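Local coordinates for protein FOKI restriction endonuclease (Planomicrobium okeanokoites, PDB 2FOK) that recognises a specific DNA sequence and, as a type IIS restriction endonuclease, hydrolyses the DNA in a metal-dependent reaction with a separate cleavage domain, at residues L136-S141 / E150-A155; N19-V24 / S141-A146; A114-F119 / S157-A162. One frame throughout, in Å; residues are numbered along the deposited sequence.

In the fold
All three contacts lie in the DNA-recognition region, on the same side of the chain's centre. Contacts 1 and 2 are neighbours, their centres about 8 Å apart, and share S141; contact 3 lies about 12 Å from contact 1 and 16 Å from contact 2. In chain order come helix 17-24, helix 104-116, helix 133-140, the loop 141-146, helix 146-157 and helix 160-169. Contact 1 is nested within the loop closed by contact 3, whereas contact 2 crosses both. F119 stacks on Y138 and touches L152, while L20 touches Y138 and A114 and V24 touches Y138 and F119, so the three form one continuous piece of packing where the first two recognition subdomains meet.

Contact 1. Residues L136-S141 / E150-A155; sequences LAYSKS and EILIEA
I151 packs against A137 and Y138 in a buried, apolar helix-helix contact between helix 133-140 and helix 146-157, which run roughly antiparallel, 150° between their directions and 10.1 Å apart at the segment axes. The branches of I151 divide the work. I151 CD1, at the end of the CG1 arm, lies against the turn of A137, 3.6 Å from A137 CB and 3.2 Å from A137 O. I151 CG2 points instead at Y138, 3.9 Å from Y138 CB. The two helices follow each other in the chain as a helical hairpin closed by the loop after K140, and they link subdomain 1 of the recognition region to subdomain 2, both families of the helix-turn-helix clan. Y138 carries the packing onward: with its CG anti to the backbone N (chi1 179°), the ring runs past I151 CG2, which still touches it obliquely, and on to L152, Y138 CE1 lying 3.8 Å from L152 CD2. The same methyl also lies near CZ and OH of the ring. Y138 is packed between helices 146-157 and 17-24, the latter touching it through L20, K21 and V24, and F119 from the loop after helix 104-116 stacks on its ring.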
loop_
_atom_site.group_PDB
_atom_site.type_symbol
_atom_site.label_atom_id
_atom_site.label_comp_id
_atom_site.label_asym_id
_atom_site.label_seq_id
_atom_site.Cartn_x
_atom_site.Cartn_y
_atom_site.Cartn_z
ATOM N N LEU A 136 -10.473 -4.701 28.661
ATOM C CA LEU A 136 -10.320 -4.736 30.110
ATOM C C LEU A 136 -9.687 -6.063 30.534
ATOM O O LEU A 136 -8.822 -6.098 31.415
ATOM C CB LEU A 136 -11.683 -4.545 30.780
ATOM C CG LEU A 136 -12.198 -3.101 30.708
ATOM C CD1 LEU A 136 -13.718 -3.089 30.634
ATOM C CD2 LEU A 136 -11.716 -2.335 31.919
ATOM N N ALA A 137 -10.104 -7.145 29.883
ATOM C CA ALA A 137 -9.576 -8.475 30.173
ATOM C C ALA A 137 -8.112 -8.516 29.772
ATOM O O ALA A 137 -7.301 -9.206 30.390
ATOM C CB ALA A 137 -10.360 -9.538 29.400
ATOM N N TYR A 138 -7.779 -7.793 28.709
ATOM C CA TYR A 138 -6.398 -7.729 28.254
ATOM C C TYR A 138 -5.634 -6.941 29.325
ATOM O O TYR A 138 -4.522 -7.299 29.710
ATOM C CB TYR A 138 -6.328 -7.005 26.904
ATOM C CG TYR A 138 -4.934 -6.853 26.339
ATOM C CD1 TYR A 138 -4.013 -7.898 26.405
ATOM C CD2 TYR A 138 -4.532 -5.659 25.745
ATOM C CE1 TYR A 138 -2.721 -7.754 25.893
ATOM C CE2 TYR A 138 -3.245 -5.502 25.230
ATOM C CZ TYR A 138 -2.344 -6.556 25.307
ATOM O OH TYR A 138 -1.067 -6.406 24.806
ATOM N N SER A 139 -6.277 -5.887 29.818
ATOM C CA SER A 139 -5.718 -4.998 30.836
ATOM C C SER A 139 -5.324 -5.694 32.137
ATOM O O SER A 139 -4.207 -5.514 32.610
ATOM C CB SER A 139 -6.719 -3.870 31.141
ATOM O OG SER A 139 -6.156 -2.861 31.966
ATOM N N LYS A 140 -6.235 -6.479 32.714
ATOM C CA LYS A 140 -5.971 -7.180 33.977
ATOM C C LYS A 140 -5.171 -8.474 33.825
ATOM O O LYS A 140 -4.637 -9.009 34.808
ATOM C CB LYS A 140 -7.286 -7.489 34.691
ATOM C CG LYS A 140 -8.463 -7.714 33.759
ATOM C CD LYS A 140 -9.783 -7.275 34.390
ATOM C CE LYS A 140 -9.893 -5.755 34.482
ATOM N NZ LYS A 140 -8.749 -5.077 33.824
ATOM N N SER A 141 -5.083 -8.970 32.595
ATOM C CA SER A 141 -4.358 -10.203 32.293
ATOM C C SER A 141 -2.922 -10.203 32.821
ATOM O O SER A 141 -2.211 -9.210 32.721
ATOM C CB SER A 141 -4.333 -10.427 30.785
ATOM O OG SER A 141 -3.500 -9.458 30.163
ATOM N N GLU A 150 -4.195 -15.922 24.948
ATOM C CA GLU A 150 -5.503 -16.339 24.469
ATOM C C GLU A 150 -6.263 -15.109 24.010
ATOM O O GLU A 150 -6.814 -15.079 22.915
ATOM C CB GLU A 150 -6.272 -17.021 25.603
ATOM C CG GLU A 150 -6.967 -18.320 25.223
ATOM C CD GLU A 150 -8.262 -18.557 26.005
ATOM O OE1 GLU A 150 -8.316 -18.241 27.217
ATOM O OE2 GLU A 150 -9.228 -19.070 25.398
ATOM N N ILE A 151 -6.300 -14.096 24.868
ATOM C CA ILE A 151 -6.987 -12.853 24.558
ATOM C C ILE A 151 -6.418 -12.225 23.279
ATOM O O ILE A 151 -7.168 -11.778 22.411
ATOM C CB ILE A 151 -6.869 -11.863 25.743
ATOM C CG1 ILE A 151 -7.754 -12.341 26.901
ATOM C CG2 ILE A 151 -7.302 -10.478 25.318
ATOM C CD1 ILE A 151 -7.608 -11.528 28.180
ATOM N N LEU A 152 -5.093 -12.224 23.154
ATOM C CA LEU A 152 -4.431 -11.657 21.984
ATOM C C LEU A 152 -4.782 -12.360 20.674
ATOM O O LEU A 152 -5.085 -11.708 19.688
ATOM C CB LEU A 152 -2.925 -11.677 22.187
ATOM C CG LEU A 152 -2.406 -10.538 23.065
ATOM C CD1 LEU A 152 -0.896 -10.652 23.222
ATOM C CD2 LEU A 152 -2.779 -9.204 22.432
ATOM N N ILE A 153 -4.742 -13.689 20.672
ATOM C CA ILE A 153 -5.066 -14.479 19.482
ATOM C C ILE A 153 -6.534 -14.336 19.075
ATOM O O ILE A 153 -6.881 -14.438 17.894
ATOM C CB ILE A 153 -4.754 -15.982 19.729
ATOM C CG1 ILE A 153 -3.237 -16.201 19.682
ATOM C CG2 ILE A 153 -5.485 -16.857 18.699
ATOM C CD1 ILE A 153 -2.826 -17.651 19.628
ATOM N N GLU A 154 -7.403 -14.104 20.052
ATOM C CA GLU A 154 -8.814 -13.932 19.761
ATOM C C GLU A 154 -9.015 -12.552 19.168
ATOM O O GLU A 154 -9.822 -12.365 18.263
ATOM C CB GLU A 154 -9.644 -14.066 21.034
ATOM C CG GLU A 154 -10.998 -13.393 20.940
ATOM C CD GLU A 154 -12.118 -14.379 20.728
ATOM O OE1 GLU A 154 -11.851 -15.602 20.791
ATOM O OE2 GLU A 154 -13.263 -13.921 20.502
ATOM N N ALA A 155 -8.283 -11.582 19.699
ATOM C CA ALA A 155 -8.355 -10.212 19.224
ATOM C C ALA A 155 -7.941 -10.141 17.757
ATOM O O ALA A 155 -8.641 -9.563 16.929
ATOM C CB ALA A 155 -7.442 -9.330 20.067
#

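Contact 2. Residues N19-V24 / S141-A146; sequences NLKRVV and SADGSA
The backbones of K21 and D143 stay well apart, 9.6 Å between their CA atoms, where helix 17-24 faces the irregular loop 141-146, so a long side chain must span the gap. K21 does this with a chain extended beyond CG, which delivers NZ to S141 and D143. There NZ forms a salt bridge with D143, K21 NZ to D143 OD1 2.8 Å, meeting the oxygen nearly along its C-O axis as the two side chains cross. A second bond runs from K21 NZ to S141 O at 3.0 Å; the donor stands above the carbonyl plane, 50° out of it. The bond from K21 NZ to S141 OG is weak; this hydroxyl also has Y138 O as a partner, but the modelled bond is implausibly short and its geometry doubtful. E148 supplies a further carboxylate to the ammonium group, which should help offset the charge of the mostly buried lysine. A methionine in place of K21 would probably leave D143 and E148 without their shared cation and S141 O without its donor, freeing the loop to shift. D143 and G144 form the middle of a type II beta turn from A142 to S145, with G144 at positive phi. A142 O accepts from both S145 N and S145 OG on one face of its plane; S145 OG lies 2.6 Å from A142 O, while S145 N-caps helix 146-157. The loop thus connects helix 133-140 to helix 146-157, with helix 17-24 alongside; L20 and V23 on that helix turn to helix 104-116, and V24 meets Y138.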
loop_
_atom_site.group_PDB
_atom_site.type_symbol
_atom_site.label_atom_id
_atom_site.label_comp_id
_atom_site.label_asym_id
_atom_site.label_seq_id
_atom_site.Cartn_x
_atom_site.Cartn_y
_atom_site.Cartn_z
ATOM N N ASN A 19 4.192 -2.250 25.027
ATOM C CA ASN A 19 3.794 -0.856 24.965
ATOM C C ASN A 19 2.322 -0.766 24.527
ATOM O O ASN A 19 1.608 0.148 24.932
ATOM C CB ASN A 19 4.706 -0.091 24.005
ATOM C CG ASN A 19 6.047 0.278 24.640
ATOM O OD1 ASN A 19 7.053 0.444 23.943
ATOM N ND2 ASN A 19 6.064 0.408 25.961
ATOM N N LEU A 20 1.871 -1.718 23.707
ATOM C CA LEU A 20 0.476 -1.750 23.268
ATOM C C LEU A 20 -0.399 -1.882 24.516
ATOM O O LEU A 20 -1.347 -1.122 24.708
ATOM C CB LEU A 20 0.226 -2.947 22.342
ATOM C CG LEU A 20 -1.230 -3.392 22.125
ATOM C CD1 LEU A 20 -1.968 -2.339 21.326
ATOM C CD2 LEU A 20 -1.279 -4.726 21.401
ATOM N N LYS A 21 -0.055 -2.848 25.363
ATOM C CA LYS A 21 -0.787 -3.108 26.592
ATOM C C LYS A 21 -0.913 -1.856 27.453
ATOM O O LYS A 21 -2.013 -1.498 27.874
ATOM C CB LYS A 21 -0.105 -4.226 27.387
ATOM C CG LYS A 21 -1.101 -5.160 28.104
ATOM C CD LYS A 21 -0.434 -6.033 29.173
ATOM C CE LYS A 21 -1.405 -7.053 29.738
ATOM N NZ LYS A 21 -0.695 -8.223 30.325
ATOM N N ARG A 22 0.210 -1.198 27.719
ATOM C CA ARG A 22 0.225 0.016 28.524
ATOM C C ARG A 22 -0.767 1.022 27.952
ATOM O O ARG A 22 -1.499 1.674 28.690
ATOM C CB ARG A 22 1.626 0.629 28.520
ATOM C CG ARG A 22 2.637 -0.034 29.453
ATOM C CD ARG A 22 3.988 0.700 29.409
ATOM N NE ARG A 22 3.863 2.101 29.811
ATOM C CZ ARG A 22 4.126 2.550 31.033
ATOM N NH1 ARG A 22 4.534 1.709 31.975
ATOM N NH2 ARG A 22 3.938 3.828 31.331
ATOM N N VAL A 23 -0.778 1.153 26.631
ATOM C CA VAL A 23 -1.687 2.072 25.965
ATOM C C VAL A 23 -3.130 1.712 26.300
ATOM O O VAL A 23 -3.968 2.591 26.482
ATOM C CB VAL A 23 -1.501 2.036 24.425
ATOM C CG1 VAL A 23 -2.610 2.855 23.741
ATOM C CG2 VAL A 23 -0.112 2.590 24.045
ATOM N N VAL A 24 -3.404 0.412 26.382
ATOM C CA VAL A 24 -4.731 -0.096 26.696
ATOM C C VAL A 24 -5.089 0.069 28.176
ATOM O O VAL A 24 -6.208 0.428 28.518
ATOM C CB VAL A 24 -4.833 -1.598 26.340
ATOM C CG1 VAL A 24 -6.235 -2.119 26.641
ATOM C CG2 VAL A 24 -4.479 -1.809 24.876
ATOM N N SER A 141 -5.083 -8.970 32.595
ATOM C CA SER A 141 -4.358 -10.203 32.293
ATOM C C SER A 141 -2.922 -10.203 32.821
ATOM O O SER A 141 -2.211 -9.210 32.721
ATOM C CB SER A 141 -4.333 -10.427 30.785
ATOM O OG SER A 141 -3.500 -9.458 30.163
ATOM N N ALA A 142 -2.494 -11.326 33.382
ATOM C CA ALA A 142 -1.135 -11.420 33.898
ATOM C C ALA A 142 -0.175 -11.413 32.716
ATOM O O ALA A 142 -0.478 -11.972 31.658
ATOM C CB ALA A 142 -0.969 -12.703 34.701
ATOM N N ASP A 143 0.971 -10.768 32.889
ATOM C CA ASP A 143 1.979 -10.702 31.835
ATOM C C ASP A 143 2.561 -12.087 31.561
ATOM O O ASP A 143 2.963 -12.782 32.489
ATOM C CB ASP A 143 3.124 -9.791 32.257
ATOM C CG ASP A 143 2.792 -8.329 32.128
ATOM O OD1 ASP A 143 1.626 -7.988 31.833
ATOM O OD2 ASP A 143 3.717 -7.514 32.333
ATOM N N GLY A 144 2.621 -12.472 30.290
ATOM C CA GLY A 144 3.180 -13.760 29.923
ATOM C C GLY A 144 2.289 -14.950 30.220
ATOM O O GLY A 144 2.645 -16.099 29.942
ATOM N N SER A 145 1.124 -14.690 30.796
ATOM C CA SER A 145 0.214 -15.778 31.111
ATOM C C SER A 145 -0.307 -16.414 29.826
ATOM O O SER A 145 -0.089 -15.896 28.731
ATOM C CB SER A 145 -0.952 -15.257 31.955
ATOM O OG SER A 145 -1.656 -14.238 31.269
ATOM N N ALA A 146 -0.979 -17.555 29.968
ATOM C CA ALA A 146 -1.551 -18.268 28.832
ATOM C C ALA A 146 -2.880 -17.634 28.462
ATOM O O ALA A 146 -3.360 -17.803 27.340
ATOM C CB ALA A 146 -1.765 -19.722 29.182
#

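Contact 3. Residues A114-F119 / S157-A162; sequences AHALGF and SSYPPA
A116 meets the ring of Y159 where the end of helix 104-116 approaches the turn into helix 160-169, and this is the tightly packed part of the contact. A116 CB lies 3.9 Å from Y159 CE1, and A116 O is 3.6 Å from Y159 CD1, approaching the ring obliquely. A chi1 of -175° swings the Y159 ring away from its own backbone N and over to A116. One ring face is covered by P161, whose CD sits 3.7 Å above the ring plane of Y159, over its centre; I230 and W233 of helix 222-236 touch the residue as well, and its hydroxyl bonds to G9 O. L117 adds a looser touch, L117 CD2 lying 4.4 Å from Y159 CB. Around S158 the contact is looser, and S158 meets A116 only through a water, hydrogen-bonded to A116 O (2.7 Å) and to S158 OG (2.9 Å), which also bonds to A155 O. Helix 104-116 ends in a Schellman motif at G118, and Y159 is the N-cap residue of helix 160-169. Subdomains 1 and 2 of the recognition region therefore join here through apolar contact round an aromatic ring, and the polar link seen between the segments runs through a water.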
loop_
_atom_site.group_PDB
_atom_site.type_symbol
_atom_site.label_atom_id
_atom_site.label_comp_id
_atom_site.label_asym_id
_atom_site.label_seq_id
_atom_site.Cartn_x
_atom_site.Cartn_y
_atom_site.Cartn_z
ATOM N N ALA A 114 -4.256 -0.442 18.922
ATOM C CA ALA A 114 -5.205 -0.827 19.973
ATOM C C ALA A 114 -6.607 -0.949 19.395
ATOM O O ALA A 114 -7.339 -1.887 19.689
ATOM C CB ALA A 114 -5.197 0.200 21.078
ATOM N N HIS A 115 -6.967 0.016 18.562
ATOM C CA HIS A 115 -8.266 0.042 17.929
ATOM C C HIS A 115 -8.449 -1.120 16.951
ATOM O O HIS A 115 -9.514 -1.739 16.914
ATOM C CB HIS A 115 -8.448 1.384 17.216
ATOM C CG HIS A 115 -9.665 1.445 16.355
ATOM N ND1 HIS A 115 -9.666 1.028 15.040
ATOM C CD2 HIS A 115 -10.933 1.834 16.630
ATOM C CE1 HIS A 115 -10.884 1.156 14.543
ATOM N NE2 HIS A 115 -11.672 1.643 15.486
ATOM N N ALA A 116 -7.414 -1.427 16.167
ATOM C CA ALA A 116 -7.485 -2.515 15.187
ATOM C C ALA A 116 -7.761 -3.898 15.802
ATOM O O ALA A 116 -8.516 -4.692 15.236
ATOM C CB ALA A 116 -6.202 -2.556 14.360
ATOM N N LEU A 117 -7.163 -4.186 16.957
ATOM C CA LEU A 117 -7.368 -5.475 17.610
ATOM C C LEU A 117 -8.604 -5.486 18.505
ATOM O O LEU A 117 -8.877 -6.472 19.183
ATOM C CB LEU A 117 -6.138 -5.859 18.432
ATOM C CG LEU A 117 -4.887 -6.188 17.623
ATOM C CD1 LEU A 117 -3.760 -6.559 18.567
ATOM C CD2 LEU A 117 -5.185 -7.320 16.650
ATOM N N GLY A 118 -9.332 -4.374 18.515
ATOM C CA GLY A 118 -10.558 -4.288 19.287
ATOM C C GLY A 118 -10.491 -4.057 20.781
ATOM O O GLY A 118 -11.455 -4.372 21.481
ATOM N N PHE A 119 -9.395 -3.498 21.279
ATOM C CA PHE A 119 -9.261 -3.253 22.715
ATOM C C PHE A 119 -9.882 -1.922 23.128
ATOM O O PHE A 119 -10.127 -1.676 24.314
ATOM C CB PHE A 119 -7.796 -3.303 23.125
ATOM C CG PHE A 119 -7.165 -4.664 22.953
ATOM C CD1 PHE A 119 -7.843 -5.809 23.352
ATOM C CD2 PHE A 119 -5.896 -4.792 22.399
ATOM C CE1 PHE A 119 -7.272 -7.056 23.203
ATOM C CE2 PHE A 119 -5.313 -6.034 22.248
ATOM C CZ PHE A 119 -5.999 -7.172 22.648
ATOM N N SER A 157 -7.901 -12.493 15.575
ATOM C CA SER A 157 -8.756 -13.310 14.709
ATOM C C SER A 157 -9.975 -12.528 14.214
ATOM O O SER A 157 -10.634 -12.921 13.252
ATOM C CB SER A 157 -9.198 -14.571 15.453
ATOM O OG SER A 157 -8.078 -15.403 15.746
ATOM N N SER A 158 -10.272 -11.424 14.892
ATOM C CA SER A 158 -11.389 -10.549 14.533
ATOM C C SER A 158 -10.867 -9.441 13.612
ATOM O O SER A 158 -11.607 -8.520 13.248
ATOM C CB SER A 158 -11.965 -9.907 15.786
ATOM O OG SER A 158 -11.078 -8.900 16.263
ATOM N N TYR A 159 -9.587 -9.544 13.257
ATOM C CA TYR A 159 -8.887 -8.585 12.400
ATOM C C TYR A 159 -8.731 -9.206 10.996
ATOM O O TYR A 159 -7.894 -10.079 10.785
ATOM C CB TYR A 159 -7.521 -8.282 13.039
ATOM C CG TYR A 159 -6.721 -7.212 12.336
ATOM C CD1 TYR A 159 -7.261 -5.950 12.106
ATOM C CD2 TYR A 159 -5.451 -7.487 11.828
ATOM C CE1 TYR A 159 -6.572 -5.004 11.387
ATOM C CE2 TYR A 159 -4.754 -6.537 11.103
ATOM C CZ TYR A 159 -5.324 -5.300 10.884
ATOM O OH TYR A 159 -4.649 -4.357 10.145
ATOM N N PRO A 160 -9.525 -8.747 10.016
ATOM C CA PRO A 160 -9.450 -9.304 8.660
ATOM C C PRO A 160 -8.071 -9.468 8.019
ATOM O O PRO A 160 -7.722 -10.569 7.598
ATOM C CB PRO A 160 -10.394 -8.414 7.839
ATOM C CG PRO A 160 -11.320 -7.820 8.835
ATOM C CD PRO A 160 -10.531 -7.672 10.115
ATOM N N PRO A 161 -7.281 -8.383 7.910
ATOM C CA PRO A 161 -5.951 -8.512 7.305
ATOM C C PRO A 161 -5.121 -9.687 7.805
ATOM O O PRO A 161 -4.414 -10.323 7.020
ATOM C CB PRO A 161 -5.302 -7.167 7.596
ATOM C CG PRO A 161 -6.465 -6.220 7.556
ATOM C CD PRO A 161 -7.569 -6.983 8.268
ATOM N N ALA A 162 -5.198 -9.965 9.104
ATOM C CA ALA A 162 -4.465 -11.083 9.699
ATOM C C ALA A 162 -5.053 -12.361 9.126
ATOM O O ALA A 162 -4.332 -13.273 8.741
ATOM C CB ALA A 162 -4.616 -11.072 11.215
HETATM O O HOH W 1 -10.739 -6.299 15.148
#